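Local structure of secretory pathway GDP dissociation inhibitor (Saccharomyces cerevisiae, 2BCG) at residues A[304-309]-A[397-402]; A[294-299]-A[414-419]. The protein regulates the GDP/GTP exchange of the Rab GTPase SEC4 by inhibiting release of GDP, and is essential to the yeast secretory pathway. One frame throughout, in Å; residues are numbered along the deposited sequence.

Contact 1 of 2, residues A[304-309]-A[397-402]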
loop_
_atom_site.group_PDB
_atom_site.type_symbol
_atom_site.label_atom_id
_atom_site.label_comp_id
_atom_site.label_asym_id
_atom_site.label_seq_id
_atom_site.Cartn_x
_atom_site.Cartn_y
_atom_site.Cartn_z
ATOM N N LYS A 304 3.256 22.372 -12.127
ATOM C CA LYS A 304 2.351 23.501 -11.980
ATOM C C LYS A 304 1.173 23.111 -11.091
ATOM O O LYS A 304 0.768 21.943 -11.050
ATOM C CB LYS A 304 1.840 23.968 -13.356
ATOM C CG LYS A 304 1.078 22.900 -14.169
ATOM C CD LYS A 304 0.726 23.362 -15.607
ATOM C CE LYS A 304 -0.153 22.340 -16.320
ATOM N NZ LYS A 304 -0.521 22.692 -17.743
ATOM N N SER A 305 0.639 24.093 -10.379
ATOM C CA SER A 305 -0.565 23.862 -9.609
ATOM C C SER A 305 -1.730 23.548 -10.550
ATOM O O SER A 305 -1.836 24.129 -11.637
ATOM C CB SER A 305 -0.892 25.087 -8.773
ATOM O OG SER A 305 -2.165 24.919 -8.194
ATOM N N THR A 306 -2.597 22.623 -10.149
ATOM C CA THR A 306 -3.830 22.390 -10.885
ATOM C C THR A 306 -4.843 23.492 -10.558
ATOM O O THR A 306 -5.903 23.557 -11.184
ATOM C CB THR A 306 -4.454 21.053 -10.519
ATOM O OG1 THR A 306 -4.944 21.147 -9.181
ATOM C CG2 THR A 306 -3.421 19.913 -10.628
ATOM N N GLY A 307 -4.519 24.341 -9.585
ATOM C CA GLY A 307 -5.420 25.396 -9.104
ATOM C C GLY A 307 -6.391 24.930 -8.022
ATOM O O GLY A 307 -7.339 25.654 -7.662
ATOM N N GLN A 308 -6.148 23.736 -7.491
ATOM C CA GLN A 308 -6.982 23.189 -6.416
ATOM C C GLN A 308 -6.170 22.889 -5.168
ATOM O O GLN A 308 -5.039 22.436 -5.229
ATOM C CB GLN A 308 -7.644 21.902 -6.868
ATOM C CG GLN A 308 -8.537 22.038 -8.072
ATOM C CD GLN A 308 -8.913 20.702 -8.626
ATOM O OE1 GLN A 308 -10.068 20.306 -8.546
ATOM N NE2 GLN A 308 -7.927 19.976 -9.186
ATOM N N ARG A 309 -6.777 23.159 -4.019
ATOM C CA ARG A 309 -6.183 22.802 -2.750
ATOM C C ARG A 309 -7.183 21.881 -2.065
ATOM O O ARG A 309 -8.394 22.134 -2.089
ATOM C CB ARG A 309 -6.006 24.023 -1.841
ATOM C CG ARG A 309 -4.889 24.970 -2.253
ATOM C CD ARG A 309 -4.583 25.956 -1.122
ATOM N NE ARG A 309 -5.769 26.692 -0.656
ATOM C CZ ARG A 309 -5.949 27.143 0.592
ATOM N NH1 ARG A 309 -5.048 26.893 1.536
ATOM N NH2 ARG A 309 -7.045 27.829 0.896
ATOM N N ALA A 397 -3.302 20.473 1.226
ATOM C CA ALA A 397 -2.332 20.154 0.182
ATOM C C ALA A 397 -2.714 20.849 -1.134
ATOM O O ALA A 397 -3.875 20.800 -1.546
ATOM C CB ALA A 397 -2.248 18.640 -0.019
ATOM N N GLU A 398 -1.736 21.491 -1.781
ATOM C CA GLU A 398 -1.958 22.014 -3.122
ATOM C C GLU A 398 -1.659 20.890 -4.100
ATOM O O GLU A 398 -0.688 20.174 -3.914
ATOM C CB GLU A 398 -1.051 23.227 -3.395
ATOM C CG GLU A 398 -1.448 23.934 -4.675
ATOM C CD GLU A 398 -0.852 25.325 -4.832
ATOM O OE1 GLU A 398 -1.217 26.008 -5.809
ATOM O OE2 GLU A 398 -0.015 25.727 -4.003
ATOM N N LEU A 399 -2.517 20.702 -5.099
ATOM C CA LEU A 399 -2.325 19.656 -6.107
ATOM C C LEU A 399 -1.450 20.134 -7.266
ATOM O O LEU A 399 -1.705 21.198 -7.850
ATOM C CB LEU A 399 -3.660 19.169 -6.652
ATOM C CG LEU A 399 -4.641 18.673 -5.597
ATOM C CD1 LEU A 399 -5.852 18.176 -6.375
ATOM C CD2 LEU A 399 -3.994 17.570 -4.737
ATOM N N PHE A 400 -0.451 19.321 -7.595
ATOM C CA PHE A 400 0.490 19.609 -8.703
ATOM C C PHE A 400 0.409 18.596 -9.837
ATOM O O PHE A 400 0.003 17.434 -9.649
ATOM C CB PHE A 400 1.926 19.720 -8.161
ATOM C CG PHE A 400 2.085 20.808 -7.160
ATOM C CD1 PHE A 400 2.100 20.517 -5.788
ATOM C CD2 PHE A 400 2.169 22.146 -7.575
ATOM C CE1 PHE A 400 2.224 21.536 -4.846
ATOM C CE2 PHE A 400 2.281 23.171 -6.633
ATOM C CZ PHE A 400 2.289 22.867 -5.258
ATOM N N GLU A 401 0.758 19.052 -11.043
ATOM C CA GLU A 401 0.861 18.149 -12.183
ATOM C C GLU A 401 2.080 18.577 -12.988
ATOM O O GLU A 401 2.537 19.704 -12.834
ATOM C CB GLU A 401 -0.404 18.194 -13.061
ATOM C CG GLU A 401 -0.712 19.595 -13.606
ATOM C CD GLU A 401 -1.952 19.638 -14.463
ATOM O OE1 GLU A 401 -2.501 20.744 -14.642
ATOM O OE2 GLU A 401 -2.382 18.591 -14.983
ATOM N N PRO A 402 2.643 17.662 -13.774
ATOM C CA PRO A 402 3.799 18.072 -14.588
ATOM C C PRO A 402 3.393 19.081 -15.660
ATOM O O PRO A 402 2.303 18.991 -16.226
ATOM C CB PRO A 402 4.251 16.783 -15.256
ATOM C CG PRO A 402 3.199 15.773 -15.046
ATOM C CD PRO A 402 2.279 16.246 -13.966
HETATM O O HOH W 1 -3.038 23.321 -14.268
#
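The Phe400 ring meets the backbone of Lys304 and Ser305. Lys304 O lies at the ring edge, near its plane. Ser305 N approaches obliquely, 3.7 Å from Phe400 CD2. The carboxylate of Glu398 receives the hydroxyl of Ser305. Ser305 OG meets Glu398 OE1 at 2.8 Å on the anti side, 22° out of the carboxylate plane. Ser305 OG sits anti to the backbone N (chi1 171°), where it can also accept from Gly307 N and form an ST turn. It donates across to Glu398 and accepts from its own segment. The amide of Gln308 points its NE2 in plane at Thr306 OG1, 3.2 Å away.

Strands 303-317 and 391-402 run antiparallel here, at one margin of a mixed sheet. Lys304 and Glu401 form a hydrogen-bonded pair, with N-H...O bonds in both directions. Thr306 N then donates to Leu399 O, and Leu399 N donates to Gln308 O. A beta bulge lies between Ser305 and Arg309. It shifts the pairing by two residues, and the first strand turns a corner at Gly307.

Leu399 is the buried residue of the contact. Its CB touches Thr306 OG1 at 3.5 Å, and its CD1 lies 3.9 Å from Gln308 NE2. Lys304 and Glu401 put their side chains on the same face and slant across each other. Lys304 CE comes to 3.3 Å from Glu401 OE1, but NZ stays 4.2 Å from that oxygen, beyond a salt bridge. Glu401 uses OE2 for a salt bridge with Arg415. Its OE1 accepts from a water that also donates to Ser305 O.

Contact 2 of 2, residues A[294-299]-A[414-419]; sequences ADPTYF and SRSYDA
Pro296 lays one edge of its ring against the backbone carbonyl of Ser414. Pro296 CG is 3.2 Å from Ser414 O, and CD is almost as close. Ser414 O is buried by this contact, has no hydrogen-bonding partner in the model, and lies against the proline carbons. Pro296 CG also reaches within 4.1 Å of Ser416 OG. That hydroxyl has its polar partner in Phe400 N.

Ser414 OG stands between its backbone N and its carbonyl carbon (chi1 57°). This turns it alongside the backbone of 294-299, and it touches Asp295 CA at 3.4 Å. Its hydrogen bond goes to Glu23 OE1, on helix 21-32. The hydrogen bond between the segments is backbone to backbone: Ser414 N donates to Ala294 O at 3.0 Å.

Of the Asp295 side chain, CB is the part that meets Ser414 OG; the carboxylate leads away from the other segment. With CG between the backbone N and the carbonyl carbon (chi1 78°), the carboxylate reaches forward to Thr297. OD1 then accepts twice from Thr297. Thr297 OG1 takes the syn lone pair of Asp295 OD1 at 2.6 Å. The backbone N of Thr297 comes nearly along the C-O axis, and this bond closes an Asx turn. The two bonds hold the carboxylate against the turn, and 296-298 follow with helical backbone angles. Lys42 NZ adds a further bond to Thr297 OG1.

The segments take up the chain at the ends of strands 292-294 and 411-413 of the five-stranded parallel sheet. The arrangement is that of two neighbouring strand ends giving way to loops in a Rossmann-like domain, with strand order 3-2-1-4-5 and helix 21-32 close by.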
loop_
_atom_site.group_PDB
_atom_site.type_symbol
_atom_site.label_atom_id
_atom_site.label_comp_id
_atom_site.label_asym_id
_atom_site.label_seq_id
_atom_site.Cartn_x
_atom_site.Cartn_y
_atom_site.Cartn_z
ATOM N N ALA A 294 9.808 10.671 -11.136
ATOM C CA ALA A 294 9.830 11.309 -9.816
ATOM C C ALA A 294 8.515 11.965 -9.465
ATOM O O ALA A 294 7.701 12.260 -10.346
ATOM C CB ALA A 294 10.925 12.332 -9.761
ATOM N N ASP A 295 8.301 12.185 -8.171
ATOM C CA ASP A 295 7.160 12.996 -7.770
ATOM C C ASP A 295 7.463 14.503 -7.797
ATOM O O ASP A 295 8.631 14.906 -7.897
ATOM C CB ASP A 295 6.568 12.497 -6.428
ATOM C CG ASP A 295 7.372 12.919 -5.206
ATOM O OD1 ASP A 295 7.732 14.102 -5.032
ATOM O OD2 ASP A 295 7.598 12.038 -4.344
ATOM N N PRO A 296 6.410 15.336 -7.789
ATOM C CA PRO A 296 6.617 16.786 -7.876
ATOM C C PRO A 296 7.588 17.400 -6.870
ATOM O O PRO A 296 8.197 18.457 -7.169
ATOM C CB PRO A 296 5.188 17.359 -7.723
ATOM C CG PRO A 296 4.285 16.227 -8.302
ATOM C CD PRO A 296 4.978 14.963 -7.822
ATOM N N THR A 297 7.760 16.797 -5.683
ATOM C CA THR A 297 8.620 17.421 -4.664
ATOM C C THR A 297 10.096 17.424 -5.058
ATOM O O THR A 297 10.884 18.187 -4.486
ATOM C CB THR A 297 8.474 16.758 -3.277
ATOM O OG1 THR A 297 9.108 15.481 -3.299
ATOM C CG2 THR A 297 6.982 16.622 -2.852
ATOM N N TYR A 298 10.475 16.592 -6.031
ATOM C CA TYR A 298 11.870 16.562 -6.497
ATOM C C TYR A 298 12.163 17.555 -7.609
ATOM O O TYR A 298 13.332 17.850 -7.853
ATOM C CB TYR A 298 12.267 15.153 -6.966
ATOM C CG TYR A 298 12.337 14.225 -5.796
ATOM C CD1 TYR A 298 13.539 14.045 -5.057
ATOM C CD2 TYR A 298 11.189 13.574 -5.358
ATOM C CE1 TYR A 298 13.586 13.204 -3.938
ATOM C CE2 TYR A 298 11.226 12.735 -4.214
ATOM C CZ TYR A 298 12.423 12.545 -3.538
ATOM O OH TYR A 298 12.472 11.737 -2.431
ATOM N N PHE A 299 11.122 18.020 -8.281
ATOM C CA PHE A 299 11.274 18.921 -9.447
ATOM C C PHE A 299 10.128 19.925 -9.411
ATOM O O PHE A 299 9.313 19.950 -10.342
ATOM C CB PHE A 299 11.232 18.160 -10.781
ATOM C CG PHE A 299 12.390 17.238 -11.003
ATOM C CD1 PHE A 299 12.332 15.903 -10.608
ATOM C CD2 PHE A 299 13.548 17.697 -11.642
ATOM C CE1 PHE A 299 13.423 15.037 -10.849
ATOM C CE2 PHE A 299 14.625 16.843 -11.869
ATOM C CZ PHE A 299 14.570 15.517 -11.471
ATOM N N SER A 414 5.049 12.315 -11.807
ATOM C CA SER A 414 3.691 11.928 -11.442
ATOM C C SER A 414 2.855 13.133 -11.004
ATOM O O SER A 414 3.399 14.204 -10.661
ATOM C CB SER A 414 3.747 10.883 -10.299
ATOM O OG SER A 414 4.459 11.433 -9.186
ATOM N N ARG A 415 1.540 12.928 -10.949
ATOM C CA ARG A 415 0.616 13.913 -10.412
ATOM C C ARG A 415 0.460 13.774 -8.878
ATOM O O ARG A 415 0.505 12.666 -8.328
ATOM C CB ARG A 415 -0.755 13.734 -11.072
ATOM C CG ARG A 415 -0.782 13.878 -12.631
ATOM C CD ARG A 415 -2.157 13.488 -13.159
ATOM N NE ARG A 415 -3.102 14.518 -12.730
ATOM C CZ ARG A 415 -3.335 15.654 -13.379
ATOM N NH1 ARG A 415 -2.733 15.906 -14.550
ATOM N NH2 ARG A 415 -4.194 16.535 -12.867
ATOM N N SER A 416 0.277 14.894 -8.186
ATOM C CA SER A 416 -0.058 14.803 -6.747
ATOM C C SER A 416 -1.313 13.962 -6.558
ATOM O O SER A 416 -2.185 13.920 -7.440
ATOM C CB SER A 416 -0.316 16.177 -6.130
ATOM O OG SER A 416 0.758 17.051 -6.320
ATOM N N TYR A 417 -1.428 13.276 -5.417
ATOM C CA TYR A 417 -2.641 12.447 -5.197
ATOM C C TYR A 417 -3.850 13.344 -4.992
ATOM O O TYR A 417 -3.793 14.294 -4.208
ATOM C CB TYR A 417 -2.424 11.511 -4.001
ATOM C CG TYR A 417 -1.230 10.615 -4.262
ATOM C CD1 TYR A 417 -1.324 9.585 -5.211
ATOM C CD2 TYR A 417 -0.001 10.831 -3.637
ATOM C CE1 TYR A 417 -0.241 8.801 -5.549
ATOM C CE2 TYR A 417 1.112 10.015 -3.937
ATOM C CZ TYR A 417 0.976 8.996 -4.897
ATOM O OH TYR A 417 2.058 8.209 -5.250
ATOM N N ASP A 418 -4.903 13.043 -5.745
ATOM C CA ASP A 418 -6.003 13.988 -5.904
ATOM C C ASP A 418 -7.113 13.758 -4.868
ATOM O O ASP A 418 -6.950 12.960 -3.935
ATOM C CB ASP A 418 -6.517 13.966 -7.362
ATOM C CG ASP A 418 -7.199 12.658 -7.756
ATOM O OD1 ASP A 418 -7.322 12.378 -8.990
ATOM O OD2 ASP A 418 -7.660 11.918 -6.868
ATOM N N ALA A 419 -8.220 14.491 -5.007
ATOM C CA ALA A 419 -9.310 14.450 -4.026
ATOM C C ALA A 419 -10.269 13.285 -4.223
ATOM O O ALA A 419 -11.186 13.098 -3.417
ATOM C CB ALA A 419 -10.086 15.747 -4.101
#

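In the fold
Along the chain the segments come in the order 294-299, 304-309, 397-402, 414-419, so contact 2 encloses contact 1. Their centres are about 9 Å apart, on the same side of the chain's centre. Contact 1 belongs to the mixed sheet, between strands 303-317 and 391-402. Contact 2 lies in the loops leaving strands 292-294 and 411-413 of the parallel sheet. The chain leaves the parallel sheet, runs through the mixed one and returns. The contacts touch directly: the salt bridge of Glu401 with Arg415 links them, and Leu399 CD2 packs on Tyr417 O. Together they mark where the two sheets of the inhibitor join.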